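Aldehyde dehydrogenase (Burkholderia vietnamiensis, PDB 5KF0) probably oxidises aldehydes to carboxylic acids with a nicotinamide dinucleotide cofactor, and binds NADPH. Local coordinates at residues A[160-164]-A[165-169]; A[170-173]-A[174-178]; A[204-208]-A[209-213]; A[432-436]-A[437-441]. One frame throughout, in Å; residues are numbered along the deposited sequence. Where two conformers were deposited one is given.

From the N terminus the four contacts follow in series, and none nests in or crosses another. Interaction 1 closes the loop between strand 155-158 and helix 164-178 against the cofactor. Interaction 2 continues along the same helix, which it follows to its end at Ala178; the two meet where Ala169 O lies against Pro174 CD. Interaction 3 closes the loop that leads from helix 192-202 into strand 211-213, a strand of the sheet that also holds 155-158, and joins interaction 2 through Leu176 and Leu206. Interaction 4 stands apart, its centre about 24 Å from that of interaction 1, and turns helix 424-433 into strand 438-441 of a second sheet.

Interaction 1. Residues A[160-164]-A[165-169]; sequences PFNFP and LNLAA. With NDP (NADPH dihydro-nicotinamide-adenine-dinucleotide phosphate), chain E.
Phe163 and Leu167 are joined through both backbone and side chain at the start of helix 164-178. Among the backbone bonds, Leu167 N donates to Phe163 O at 3.0 Å, nearly straight at 160°, and a weak bond of 3.4 Å from Ala168 N to Pro164 O follows. Toward the cofactor, Phe161 N donates to the nicotinamide-side phosphate oxygen O1N of NADPH at 3.1 Å.

The apolar contacts gather on one methyl group. Leu167 CD1 lies 3.6 Å from Pro160 CG and equally near Phe163 CB. On the cofactor side, Leu167 CD1 presses on NADPH C5N, in the nicotinamide ring, at 3.3 Å. CG of Leu167 stands anti to its carbonyl carbon (chi1 -66°), which sets CD1 among Pro160, Phe163 and the nicotinamide.

This is the loop and helix N terminus that follow the first strand of a Rossmann-like beta-alpha-beta unit. PFNFP fits the family sequence whose asparagine, in well-studied relatives, helps to form the oxyanion hole.

Polar and flat groups complete the pocket wall. Asn162 turns its amide toward the nicotinamide, with Asn162 OD1 3.3 Å from NADPH C6N. Its ND2 sits over the centre of the Phe163 ring, 3.4 Å above the plane, and is hydrogen-bonded to Gln291 O. The Phe161 ring meets the diphosphate with its edge, where O2N lies in the ring plane. On the helix, the Asn166 amide is held by Thr116 and Asp450, while Glu109 accepts from Asn166 N.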
loop_
_atom_site.group_PDB
_atom_site.type_symbol
_atom_site.label_atom_id
_atom_site.label_comp_id
_atom_site.label_asym_id
_atom_site.label_seq_id
_atom_site.Cartn_x
_atom_site.Cartn_y
_atom_site.Cartn_z
ATOM N N PRO A 160 -26.099 -6.601 18.088
ATOM C CA PRO A 160 -26.694 -7.646 18.935
ATOM C C PRO A 160 -26.590 -7.349 20.418
ATOM O O PRO A 160 -26.092 -6.292 20.828
ATOM C CB PRO A 160 -25.872 -8.879 18.569
ATOM C CG PRO A 160 -24.486 -8.278 18.425
ATOM C CD PRO A 160 -24.686 -6.907 17.785
ATOM N N PHE A 161 -27.052 -8.290 21.247
ATOM C CA PHE A 161 -27.153 -8.000 22.672
ATOM C C PHE A 161 -25.838 -8.172 23.417
ATOM O O PHE A 161 -25.700 -7.620 24.510
ATOM C CB PHE A 161 -28.211 -8.894 23.347
ATOM C CG PHE A 161 -27.695 -10.276 23.735
ATOM C CD1 PHE A 161 -27.060 -10.489 24.953
ATOM C CD2 PHE A 161 -27.854 -11.350 22.870
ATOM C CE1 PHE A 161 -26.577 -11.758 25.299
ATOM C CE2 PHE A 161 -27.391 -12.607 23.207
ATOM C CZ PHE A 161 -26.757 -12.814 24.426
ATOM N N ASN A 162 -24.891 -8.966 22.896
ATOM C CA ASN A 162 -23.908 -9.515 23.829
ATOM C C ASN A 162 -22.675 -8.642 24.013
ATOM O O ASN A 162 -22.126 -8.588 25.118
ATOM C CB ASN A 162 -23.486 -10.925 23.410
ATOM C CG ASN A 162 -22.790 -10.951 22.070
ATOM O OD1 ASN A 162 -23.200 -10.275 21.126
ATOM N ND2 ASN A 162 -21.740 -11.753 21.975
ATOM N N PHE A 163 -22.210 -7.967 22.964
ATOM C CA PHE A 163 -21.159 -6.958 23.078
ATOM C C PHE A 163 -21.763 -5.668 22.538
ATOM O O PHE A 163 -21.356 -5.174 21.476
ATOM C CB PHE A 163 -19.886 -7.317 22.304
ATOM C CG PHE A 163 -19.364 -8.723 22.528
ATOM C CD1 PHE A 163 -19.465 -9.359 23.763
ATOM C CD2 PHE A 163 -18.738 -9.395 21.497
ATOM C CE1 PHE A 163 -18.961 -10.650 23.940
ATOM C CE2 PHE A 163 -18.228 -10.678 21.668
ATOM C CZ PHE A 163 -18.345 -11.307 22.888
ATOM N N PRO A 164 -22.757 -5.107 23.230
ATOM C CA PRO A 164 -23.538 -4.024 22.605
ATOM C C PRO A 164 -22.748 -2.747 22.406
ATOM O O PRO A 164 -23.006 -2.028 21.435
ATOM C CB PRO A 164 -24.702 -3.822 23.578
ATOM C CG PRO A 164 -24.169 -4.261 24.907
ATOM C CD PRO A 164 -23.224 -5.406 24.601
ATOM N N LEU A 165 -21.806 -2.434 23.294
ATOM C CA LEU A 165 -20.995 -1.235 23.110
ATOM C C LEU A 165 -20.016 -1.416 21.961
ATOM O O LEU A 165 -20.001 -0.629 21.008
ATOM C CB LEU A 165 -20.239 -0.901 24.399
ATOM C CG LEU A 165 -21.100 -0.351 25.533
ATOM C CD1 LEU A 165 -20.257 -0.119 26.778
ATOM C CD2 LEU A 165 -21.771 0.933 25.103
ATOM N N ASN A 166 -19.178 -2.453 22.032
ATOM C CA ASN A 166 -18.090 -2.526 21.067
ATOM C C ASN A 166 -18.570 -2.889 19.665
ATOM O O ASN A 166 -17.982 -2.422 18.679
ATOM C CB ASN A 166 -17.029 -3.518 21.519
ATOM C CG ASN A 166 -15.707 -3.289 20.790
ATOM O OD1 ASN A 166 -15.287 -2.141 20.589
ATOM N ND2 ASN A 166 -15.077 -4.356 20.376
ATOM N N LEU A 167 -19.614 -3.716 19.542
ATOM C CA LEU A 167 -20.080 -4.050 18.198
ATOM C C LEU A 167 -20.841 -2.890 17.562
ATOM O O LEU A 167 -20.812 -2.729 16.338
ATOM C CB LEU A 167 -20.909 -5.328 18.230
ATOM C CG LEU A 167 -20.033 -6.522 18.626
ATOM C CD1 LEU A 167 -20.921 -7.753 18.881
ATOM C CD2 LEU A 167 -18.946 -6.823 17.560
ATOM N N ALA A 168 -21.501 -2.053 18.358
ATOM C CA ALA A 168 -22.005 -0.801 17.805
ATOM C C ALA A 168 -20.852 0.094 17.362
ATOM O O ALA A 168 -20.917 0.722 16.297
ATOM C CB ALA A 168 -22.881 -0.085 18.836
ATOM N N ALA A 169 -19.781 0.147 18.162
ATOM C CA ALA A 169 -18.626 0.986 17.837
ATOM C C ALA A 169 -17.993 0.584 16.515
ATOM O O ALA A 169 -17.514 1.450 15.769
ATOM C CB ALA A 169 -17.581 0.914 18.956
HETATM P PA NDP E . -30.176 -11.702 16.881
HETATM O O1A NDP E . -29.971 -12.161 15.477
HETATM O O2A NDP E . -31.321 -12.436 17.580
HETATM O O5B NDP E . -30.442 -10.137 16.970
HETATM C C5B NDP E . -29.391 -9.256 16.502
HETATM C C4B NDP E . -30.001 -7.935 16.119
HETATM O O4B NDP E . -30.822 -8.106 14.941
HETATM C C3B NDP E . -30.917 -7.312 17.181
HETATM O O3B NDP E . -30.819 -5.890 17.145
HETATM C C2B NDP E . -32.298 -7.750 16.694
HETATM O O2B NDP E . -33.386 -6.909 17.132
HETATM C C1B NDP E . -32.099 -7.562 15.201
HETATM N N9A NDP E . -33.079 -8.249 14.369
HETATM C C8A NDP E . -33.504 -9.549 14.443
HETATM N N7A NDP E . -34.358 -9.883 13.503
HETATM C C5A NDP E . -34.506 -8.720 12.765
HETATM C C6A NDP E . -35.267 -8.410 11.620
HETATM N N6A NDP E . -36.087 -9.274 11.011
HETATM N N1A NDP E . -35.169 -7.155 11.124
HETATM C C2A NDP E . -34.372 -6.278 11.738
HETATM N N3A NDP E . -33.613 -6.452 12.823
HETATM C C4A NDP E . -33.727 -7.703 13.289
HETATM O O3 NDP E . -28.827 -11.909 17.694
HETATM P PN NDP E . -28.445 -11.720 19.227
HETATM O O1N NDP E . -28.742 -10.327 19.649
HETATM O O2N NDP E . -29.143 -12.812 19.996
HETATM O O5D NDP E . -26.875 -11.934 19.274
HETATM C C5D NDP E . -26.218 -13.212 19.241
HETATM C C4D NDP E . -25.800 -13.510 17.823
HETATM O O4D NDP E . -24.919 -12.463 17.336
HETATM C C3D NDP E . -25.023 -14.824 17.704
HETATM O O3D NDP E . -25.405 -15.588 16.566
HETATM C C2D NDP E . -23.578 -14.336 17.619
HETATM O O2D NDP E . -22.641 -15.231 17.029
HETATM C C1D NDP E . -23.750 -13.060 16.807
HETATM N N1N NDP E . -22.580 -12.217 17.023
HETATM C C2N NDP E . -21.730 -11.892 15.992
HETATM C C3N NDP E . -20.560 -11.253 16.189
HETATM C C7N NDP E . -19.684 -10.828 15.063
HETATM O O7N NDP E . -19.026 -9.787 15.202
HETATM N N7N NDP E . -19.586 -11.607 13.988
HETATM C C4N NDP E . -20.087 -10.980 17.572
HETATM C C5N NDP E . -21.209 -11.065 18.550
HETATM C C6N NDP E . -22.324 -11.710 18.263
HETATM P P2B NDP E . -34.140 -7.173 18.565
HETATM O O1X NDP E . -33.375 -8.208 19.300
HETATM O O2X NDP E . -34.192 -5.803 19.173
HETATM O O3X NDP E . -35.545 -7.625 18.228
#

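Interaction 2. Residues A[170-173]-A[174-178]; sequences HKVA and PALAA
Lys171 NZ is gripped by three groups, through a salt bridge to Glu465 and hydrogen bonds to Thr236 and Ser234, while at the other end of the residue Lys171 O accepts from Ala175 N at 3.1 Å. The side chain runs extended through chi2 and chi3 and bends at chi4 (-63°), which turns the ammonium group into this polar cluster.

Two further i to i+4 bonds carry the helix on, Leu176 N to Val172 O and Ala177 N to Ala173 O, both 3.0 Å. Pro174 has no N-H to give, and the helix kinks there: its ring fills the place of the missing bond, with Pro174 CG 3.1 Å from His170 O. The close spacing of Pro174 CD and Ala173 CB, 3.4 Å, comes with the Ala-Pro linkage itself.

On another side of the helix Val172 and Leu176 lie side by side and point the same way, with Val172 CG1 3.9 Å from Leu176 CD1.

Helix 164-178 is the crossover of a beta-alpha-beta unit in the Rossmann-like cofactor domain, linking parallel strands 155-158 and 182-185. Val172 packs on Phe182 and Leu184 of the second strand, Ala173 on Phe117 and Ala120 of helix 103-123, and Pro174 on Ile467, Ala470 and Ile471 of helix 467-473.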
loop_
_atom_site.group_PDB
_atom_site.type_symbol
_atom_site.label_atom_id
_atom_site.label_comp_id
_atom_site.label_asym_id
_atom_site.label_seq_id
_atom_site.Cartn_x
_atom_site.Cartn_y
_atom_site.Cartn_z
ATOM N N HIS A 170 -17.983 -0.716 16.202
ATOM C CA HIS A 170 -17.367 -1.158 14.956
ATOM C C HIS A 170 -18.167 -0.755 13.728
ATOM O O HIS A 170 -17.668 -0.934 12.612
ATOM C CB HIS A 170 -17.134 -2.681 14.997
ATOM C CG HIS A 170 -15.813 -3.044 15.604
ATOM N ND1 HIS A 170 -14.617 -2.814 14.957
ATOM C CD2 HIS A 170 -15.492 -3.559 16.819
ATOM C CE1 HIS A 170 -13.616 -3.185 15.738
ATOM N NE2 HIS A 170 -14.121 -3.643 16.872
ATOM N N LYS A 171 -19.369 -0.201 13.895
ATOM C CA LYS A 171 -20.104 0.413 12.795
ATOM C C LYS A 171 -20.121 1.931 12.888
ATOM O O LYS A 171 -19.828 2.613 11.901
ATOM C CB LYS A 171 -21.544 -0.130 12.754
ATOM C CG LYS A 171 -21.596 -1.675 12.706
ATOM C CD LYS A 171 -23.029 -2.193 12.520
ATOM C CE LYS A 171 -23.089 -3.711 12.764
ATOM N NZ LYS A 171 -22.258 -4.478 11.775
ATOM N N VAL A 172 -20.428 2.461 14.075
ATOM C CA VAL A 172 -20.541 3.905 14.287
ATOM C C VAL A 172 -19.210 4.598 14.030
ATOM O O VAL A 172 -19.149 5.627 13.345
ATOM C CB VAL A 172 -21.043 4.185 15.714
ATOM C CG1 VAL A 172 -20.920 5.671 16.055
ATOM C CG2 VAL A 172 -22.486 3.704 15.873
ATOM N N ALA A 173 -18.129 4.090 14.640
ATOM C CA ALA A 173 -16.863 4.815 14.561
ATOM C C ALA A 173 -16.330 4.879 13.133
ATOM O O ALA A 173 -15.923 5.973 12.699
ATOM C CB ALA A 173 -15.843 4.202 15.527
ATOM N N PRO A 174 -16.316 3.795 12.356
ATOM C CA PRO A 174 -15.882 3.921 10.949
ATOM C C PRO A 174 -16.826 4.762 10.114
ATOM O O PRO A 174 -16.368 5.459 9.195
ATOM C CB PRO A 174 -15.838 2.476 10.438
ATOM C CG PRO A 174 -16.136 1.596 11.592
ATOM C CD PRO A 174 -16.584 2.397 12.755
ATOM N N ALA A 175 -18.129 4.730 10.404
ATOM C CA ALA A 175 -19.052 5.574 9.658
ATOM C C ALA A 175 -18.695 7.041 9.831
ATOM O O ALA A 175 -18.699 7.806 8.859
ATOM C CB ALA A 175 -20.491 5.315 10.111
ATOM N N LEU A 176 -18.374 7.452 11.065
ATOM C CA LEU A 176 -17.974 8.841 11.301
ATOM C C LEU A 176 -16.652 9.156 10.611
ATOM O O LEU A 176 -16.497 10.230 10.005
ATOM C CB LEU A 176 -17.872 9.103 12.806
ATOM C CG LEU A 176 -19.203 9.004 13.560
ATOM C CD1 LEU A 176 -18.954 8.897 15.059
ATOM C CD2 LEU A 176 -20.076 10.210 13.255
ATOM N N ALA A 177 -15.694 8.221 10.675
ATOM C CA ALA A 177 -14.419 8.413 9.993
ATOM C C ALA A 177 -14.619 8.556 8.493
ATOM O O ALA A 177 -13.947 9.371 7.842
ATOM C CB ALA A 177 -13.483 7.236 10.282
ATOM N N ALA A 178 -15.532 7.762 7.927
ATOM C CA ALA A 178 -15.755 7.752 6.483
ATOM C C ALA A 178 -16.651 8.884 6.012
ATOM O O ALA A 178 -16.654 9.188 4.815
ATOM C CB ALA A 178 -16.382 6.425 6.048
#

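Interaction 3. Residues A[204-208]-A[209-213]; sequences TNLPK and GAFSV
Pro207 to Ala210 form a type II beta turn closed by Ala210 N donating to Pro207 O at 2.9 Å (153°), with Gly209 at its third position and phi at 95°, a positive value that glycine takes up readily. The turn leads the loop after helix 192-202 into strand 211-213, a strand of the Rossmann-like sheet next to 182-185.

Asn20 steadies the turn from outside: its OD1 accepts from Gly209 N, and its ND2 makes a weak bond to Pro207 O. That carbonyl oxygen is therefore shared by two donors, while Ala210 CB also lies 3.2 Å from Pro207 O.

The side chains meet on the inner side of the bend. Leu206 places its CB 3.9 Å from Ala210 CB, and its branch reaches on toward Phe211, the two side chains crossing at about a right angle. Phe211 holds CG between its backbone N and carbonyl carbon, and this chi1 of 73° brings the ring round to the side of Leu206. Around this group, Met65 of helix 62-67 touches Leu206, Pro207 and Ala210.

Ahead of the turn, Thr204 OG1 receives a weak bond from Leu206 N at 3.5 Å. Further along the leucine side chain, Leu206 CD1 approaches Phe211 CD2 obliquely, at 4.1 Å.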
loop_
_atom_site.group_PDB
_atom_site.type_symbol
_atom_site.label_atom_id
_atom_site.label_comp_id
_atom_site.label_asym_id
_atom_site.label_seq_id
_atom_site.Cartn_x
_atom_site.Cartn_y
_atom_site.Cartn_z
ATOM N N THR A 204 -21.632 16.884 20.009
ATOM C CA THR A 204 -20.708 17.361 18.993
ATOM C C THR A 204 -21.418 18.231 17.962
ATOM O O THR A 204 -22.646 18.311 17.907
ATOM C CB THR A 204 -20.022 16.203 18.271
ATOM O OG1 THR A 204 -20.968 15.550 17.414
ATOM C CG2 THR A 204 -19.441 15.209 19.259
ATOM N N ASN A 205 -20.605 18.845 17.102
ATOM C CA ASN A 205 -21.033 19.723 16.030
ATOM C C ASN A 205 -21.425 18.998 14.761
ATOM O O ASN A 205 -21.427 19.626 13.695
ATOM C CB ASN A 205 -19.919 20.723 15.711
ATOM C CG ASN A 205 -20.254 22.096 16.189
ATOM O OD1 ASN A 205 -19.789 23.092 15.639
ATOM N ND2 ASN A 205 -21.086 22.166 17.224
ATOM N N LEU A 206 -21.761 17.719 14.827
ATOM C CA LEU A 206 -22.108 16.998 13.612
ATOM C C LEU A 206 -23.326 17.626 12.944
ATOM O O LEU A 206 -24.239 18.097 13.635
ATOM C CB LEU A 206 -22.413 15.537 13.934
ATOM C CG LEU A 206 -21.207 14.667 14.244
ATOM C CD1 LEU A 206 -21.675 13.369 14.897
ATOM C CD2 LEU A 206 -20.438 14.391 12.953
ATOM N N PRO A 207 -23.388 17.630 11.610
ATOM C CA PRO A 207 -24.586 18.129 10.922
ATOM C C PRO A 207 -25.820 17.353 11.360
ATOM O O PRO A 207 -25.758 16.148 11.591
ATOM C CB PRO A 207 -24.272 17.884 9.440
ATOM C CG PRO A 207 -22.778 17.731 9.363
ATOM C CD PRO A 207 -22.344 17.168 10.681
ATOM N N LYS A 208 -26.952 18.053 11.471
ATOM C CA LYS A 208 -28.186 17.387 11.851
ATOM C C LYS A 208 -28.565 16.341 10.813
ATOM O O LYS A 208 -28.528 16.597 9.600
ATOM C CB LYS A 208 -29.318 18.400 12.016
ATOM C CG LYS A 208 -29.200 19.221 13.287
ATOM C CD LYS A 208 -28.647 18.397 14.449
ATOM C CE LYS A 208 -28.795 19.101 15.796
ATOM N NZ LYS A 208 -27.577 19.848 16.204
ATOM N N GLY A 209 -28.904 15.142 11.300
ATOM C CA GLY A 209 -29.120 13.983 10.464
ATOM C C GLY A 209 -27.913 13.077 10.318
ATOM O O GLY A 209 -28.034 12.007 9.706
ATOM N N ALA A 210 -26.752 13.478 10.845
ATOM C CA ALA A 210 -25.589 12.594 10.819
ATOM C C ALA A 210 -25.871 11.275 11.519
ATOM O O ALA A 210 -25.348 10.234 11.103
ATOM C CB ALA A 210 -24.381 13.274 11.473
ATOM N N PHE A 211 -26.684 11.281 12.571
ATOM C CA PHE A 211 -26.950 10.016 13.241
ATOM C C PHE A 211 -28.335 10.004 13.862
ATOM O O PHE A 211 -28.878 11.041 14.254
ATOM C CB PHE A 211 -25.891 9.716 14.311
ATOM C CG PHE A 211 -26.007 10.565 15.548
ATOM C CD1 PHE A 211 -26.693 10.096 16.657
ATOM C CD2 PHE A 211 -25.402 11.820 15.614
ATOM C CE1 PHE A 211 -26.793 10.869 17.808
ATOM C CE2 PHE A 211 -25.485 12.601 16.771
ATOM C CZ PHE A 211 -26.180 12.117 17.871
ATOM N N SER A 212 -28.905 8.805 13.916
ATOM C CA SER A 212 -30.030 8.482 14.773
ATOM C C SER A 212 -29.727 7.153 15.446
ATOM O O SER A 212 -29.101 6.275 14.848
ATOM C CB SER A 212 -31.354 8.395 13.985
ATOM O OG SER A 212 -31.711 9.664 13.445
ATOM N N VAL A 213 -30.166 7.006 16.697
ATOM C CA VAL A 213 -30.063 5.733 17.410
ATOM C C VAL A 213 -31.472 5.415 17.903
ATOM O O VAL A 213 -32.011 6.120 18.766
ATOM C CB VAL A 213 -29.049 5.779 18.565
ATOM C CG1 VAL A 213 -29.033 4.438 19.315
ATOM C CG2 VAL A 213 -27.641 6.105 18.026
#

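Interaction 4. Residues A[432-436]-A[437-441]; sequences DELEV and GGVVI
Val436 packs against Val439 across the turn that joins helix 424-433 to strand 438-441, the second half of a beta-alpha-beta unit that begins with strand 416-420. From its CB the side chain of Val436 reaches inward over the bend. CG2 occupies the position between backbone N and carbonyl carbon, with CG1 anti to the carbonyl carbon (chi1 -65°), and it is CG2 that does the touching. Val436 CG2 comes within 3.4 Å of Gly438 O and meets Val439 CG2 at 3.5 Å, a tight approach for two methyl groups.

Val439 CG2 has a second neighbour. Leu434, the first residue to leave helical geometry, crosses Val439 at about a right angle and brings its CB to 4.0 Å from Val439 CG2. Leu434 also rests on Leu405 and Val408 of helix 401-409, which extends the apolar group beyond the turn.

No hydrogen bond links 432-436 with 437-441; the bend is shaped locally by an inverse gamma turn centred on Glu435, with a weak 3.0 Å bond from Val436 N to Leu434 O. Asn409 adds two bonds, to Glu433 O and from Glu435 N.

Strand 438-441 pairs in parallel with a strand of a second subunit, carrying the sheet across the interface, and Asp432 forms salt bridges to Arg148 of that subunit and Arg484 of a third. Inside the turn, the tip of Leu434 follows its CB onto the same methyl, Leu434 CD1 lying 4.2 Å from Val439 CG2.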
loop_
_atom_site.group_PDB
_atom_site.type_symbol
_atom_site.label_atom_id
_atom_site.label_comp_id
_atom_site.label_asym_id
_atom_site.label_seq_id
_atom_site.Cartn_x
_atom_site.Cartn_y
_atom_site.Cartn_z
ATOM N N ASP A 432 -3.383 -22.581 5.597
ATOM C CA ASP A 432 -3.792 -23.031 4.265
ATOM C C ASP A 432 -5.202 -23.607 4.256
ATOM O O ASP A 432 -5.960 -23.393 3.303
ATOM C CB ASP A 432 -2.866 -24.139 3.751
ATOM C CG ASP A 432 -1.492 -23.663 3.326
ATOM O OD1 ASP A 432 -1.222 -22.450 3.246
ATOM O OD2 ASP A 432 -0.669 -24.563 3.028
ATOM N N GLU A 433 -5.537 -24.422 5.264
ATOM C CA GLU A 433 -6.640 -25.368 5.144
ATOM C C GLU A 433 -7.876 -25.021 5.957
ATOM O O GLU A 433 -8.961 -25.512 5.624
ATOM C CB GLU A 433 -6.182 -26.779 5.555
ATOM C CG GLU A 433 -5.065 -27.351 4.687
ATOM C CD GLU A 433 -5.473 -27.451 3.231
ATOM O OE1 GLU A 433 -6.595 -27.929 2.965
ATOM O OE2 GLU A 433 -4.676 -27.044 2.362
ATOM N N LEU A 434 -7.754 -24.214 7.010
ATOM C CA LEU A 434 -8.920 -23.903 7.835
ATOM C C LEU A 434 -9.770 -22.853 7.132
ATOM O O LEU A 434 -9.302 -21.735 6.889
ATOM C CB LEU A 434 -8.497 -23.418 9.220
ATOM C CG LEU A 434 -7.908 -24.535 10.089
ATOM C CD1 LEU A 434 -7.481 -23.950 11.450
ATOM C CD2 LEU A 434 -8.898 -25.698 10.279
ATOM N N GLU A 435 -11.019 -23.213 6.813
ATOM C CA GLU A 435 -11.911 -22.307 6.083
ATOM C C GLU A 435 -12.621 -21.409 7.091
ATOM O O GLU A 435 -13.788 -21.597 7.457
ATOM C CB GLU A 435 -12.895 -23.072 5.205
ATOM C CG GLU A 435 -13.596 -22.117 4.240
ATOM C CD GLU A 435 -14.467 -22.793 3.200
ATOM O OE1 GLU A 435 -14.622 -24.033 3.231
ATOM O OE2 GLU A 435 -15.001 -22.058 2.340
ATOM N N VAL A 436 -11.875 -20.398 7.547
ATOM C CA VAL A 436 -12.321 -19.443 8.549
ATOM C C VAL A 436 -11.839 -18.060 8.132
ATOM O O VAL A 436 -10.933 -17.910 7.302
ATOM C CB VAL A 436 -11.785 -19.779 9.965
ATOM C CG1 VAL A 436 -12.344 -21.105 10.463
ATOM C CG2 VAL A 436 -10.267 -19.857 9.940
ATOM N N GLY A 437 -12.456 -17.044 8.720
ATOM C CA GLY A 437 -11.953 -15.692 8.532
ATOM C C GLY A 437 -10.575 -15.512 9.138
ATOM O O GLY A 437 -9.683 -14.925 8.517
ATOM N N GLY A 438 -10.377 -16.022 10.351
ATOM C CA GLY A 438 -9.114 -15.838 11.038
ATOM C C GLY A 438 -8.668 -17.075 11.797
ATOM O O GLY A 438 -9.475 -17.748 12.448
ATOM N N VAL A 439 -7.375 -17.366 11.709
ATOM C CA VAL A 439 -6.727 -18.485 12.392
ATOM C C VAL A 439 -5.828 -17.885 13.463
ATOM O O VAL A 439 -4.959 -17.064 13.153
ATOM C CB VAL A 439 -5.904 -19.340 11.416
ATOM C CG1 VAL A 439 -5.117 -20.406 12.168
ATOM C CG2 VAL A 439 -6.801 -19.985 10.351
ATOM N N VAL A 440 -6.030 -18.277 14.722
ATOM C CA VAL A 440 -5.233 -17.763 15.833
ATOM C C VAL A 440 -4.238 -18.836 16.250
ATOM O O VAL A 440 -4.631 -19.977 16.537
ATOM C CB VAL A 440 -6.123 -17.335 17.014
ATOM C CG1 VAL A 440 -5.268 -16.749 18.138
ATOM C CG2 VAL A 440 -7.176 -16.321 16.550
ATOM N N ILE A 441 -2.952 -18.484 16.279
ATOM C CA ILE A 441 -1.882 -19.420 16.635
ATOM C C ILE A 441 -1.408 -19.099 18.044
ATOM O O ILE A 441 -0.999 -17.965 18.326
ATOM C CB ILE A 441 -0.707 -19.359 15.639
ATOM C CG1 ILE A 441 -1.175 -19.676 14.209
ATOM C CG2 ILE A 441 0.413 -20.323 16.077
ATOM C CD1 ILE A 441 -1.761 -21.083 14.046
#